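Local coordinates for protein farnesyl pyrophosphate synthetase (Staphylococcus aureus, PDB 5H9D) that probably makes heptaprenyl diphosphate by adding isoprene units to an allylic diphosphate, as a magnesium-dependent member of the FPP/GGPP synthase family, at residues A[290-293]-A[294-297]. Sequence-based numbering, arbitrary orientation.
Sequences KALN and LISE
S296 folds its hydroxyl back onto the carbonyl of L292, one turn earlier, in the last turn of helix 276-296, a late helix of the all-helical polyprenyl synthase fold. The OG lies 2.8 Å from L292 O and donates to it, while the backbone N of S296 donates to the same oxygen from 3.2 Å. The two donors come in from opposite faces of the carbonyl plane, so one residue grips this oxygen twice. Its chi1 of -58° makes this possible, turning OG beside the residue's own N and back along the helix. The I295 N adds a weak bond to L292 O and another to A291 O, and E297, the first residue to leave helical geometry, still sends a weak N-H to N293 O.

On the apolar side, I295 packs CG1 and CD1 against A291 O and brings CD1 to 4.2 Å from L292 CD2, the two side chains crossing at a slant. L294 leans backward as well, its CG 3.7 Å from K290 O.

The exposed side carries N293 and E297. With CG anti to the backbone N (chi1 169°), the N293 amide lies beside the glutamate, whose carboxylate plane is turned 75° from it; E297 OE2 sits 3.2 Å from N293 ND2 and 3.3 Å from N293 OD1.

Farther out, L308 and T311 of helix 302-315 lie against both L292 and I295, while I197 of helix 188-215 touches I295 and L294. These contacts pack the end of the helix against both neighbours. K304, near the start of helix 302-315, gives a further tie, hydrogen-bonding through its NZ to S296 O.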
loop_
_atom_site.group_PDB
_atom_site.type_symbol
_atom_site.label_atom_id
_atom_site.label_comp_id
_atom_site.label_asym_id
_atom_site.label_seq_id
_atom_site.Cartn_x
_atom_site.Cartn_y
_atom_site.Cartn_z
ATOM N N LYS A 290 1.696 -23.057 15.131
ATOM C CA LYS A 290 3.028 -22.895 14.588
ATOM C C LYS A 290 3.620 -21.613 15.160
ATOM O O LYS A 290 4.835 -21.517 15.363
ATOM C CB LYS A 290 3.014 -22.828 13.047
ATOM C CG LYS A 290 3.321 -24.158 12.362
ATOM C CD LYS A 290 3.211 -24.026 10.850
ATOM C CE LYS A 290 3.738 -25.249 10.137
ATOM N NZ LYS A 290 5.155 -25.541 10.536
ATOM N N ALA A 291 2.769 -20.631 15.442
ATOM C CA ALA A 291 3.282 -19.370 15.964
ATOM C C ALA A 291 3.551 -19.455 17.456
ATOM O O ALA A 291 4.563 -18.949 17.926
ATOM C CB ALA A 291 2.316 -18.223 15.653
ATOM N N LEU A 292 2.650 -20.100 18.198
ATOM C CA LEU A 292 2.806 -20.252 19.647
ATOM C C LEU A 292 4.013 -21.106 20.013
ATOM O O LEU A 292 4.658 -20.876 21.023
ATOM C CB LEU A 292 1.534 -20.833 20.237
ATOM C CG LEU A 292 0.519 -19.693 20.289
ATOM C CD1 LEU A 292 -0.886 -20.205 20.396
ATOM C CD2 LEU A 292 0.852 -18.821 21.485
ATOM N N ASN A 293 4.324 -22.086 19.174
ATOM C CA ASN A 293 5.477 -22.938 19.413
ATOM C C ASN A 293 6.743 -22.072 19.416
ATOM O O ASN A 293 7.562 -22.140 20.336
ATOM C CB ASN A 293 5.578 -24.033 18.332
ATOM C CG ASN A 293 6.901 -24.786 18.383
ATOM O OD1 ASN A 293 7.264 -25.370 19.415
ATOM N ND2 ASN A 293 7.635 -24.770 17.273
ATOM N N LEU A 294 6.885 -21.252 18.386
ATOM C CA LEU A 294 8.033 -20.368 18.247
ATOM C C LEU A 294 8.077 -19.258 19.291
ATOM O O LEU A 294 9.147 -18.743 19.599
ATOM C CB LEU A 294 8.023 -19.728 16.859
ATOM C CG LEU A 294 8.430 -20.583 15.663
ATOM C CD1 LEU A 294 8.229 -19.788 14.403
ATOM C CD2 LEU A 294 9.897 -20.978 15.785
ATOM N N ILE A 295 6.926 -18.880 19.834
ATOM C CA ILE A 295 6.926 -17.786 20.784
ATOM C C ILE A 295 7.518 -18.314 22.070
ATOM O O ILE A 295 8.182 -17.597 22.836
ATOM C CB ILE A 295 5.473 -17.206 21.008
ATOM C CG1 ILE A 295 4.956 -16.581 19.712
ATOM C CG2 ILE A 295 5.474 -16.129 22.111
ATOM C CD1 ILE A 295 3.531 -16.101 19.780
ATOM N N SER A 296 7.293 -19.597 22.285
ATOM C CA SER A 296 7.772 -20.264 23.475
ATOM C C SER A 296 9.274 -20.343 23.453
ATOM O O SER A 296 9.922 -20.099 24.454
ATOM C CB SER A 296 7.148 -21.637 23.547
ATOM O OG SER A 296 5.737 -21.490 23.557
ATOM N N GLU A 297 9.829 -20.648 22.295
ATOM C CA GLU A 297 11.265 -20.725 22.164
ATOM C C GLU A 297 11.961 -19.371 22.378
ATOM O O GLU A 297 13.158 -19.235 22.126
ATOM C CB GLU A 297 11.600 -21.316 20.795
ATOM C CG GLU A 297 11.211 -22.792 20.686
ATOM C CD GLU A 297 11.236 -23.339 19.259
ATOM O OE1 GLU A 297 12.133 -22.954 18.460
ATOM O OE2 GLU A 297 10.356 -24.182 18.947
#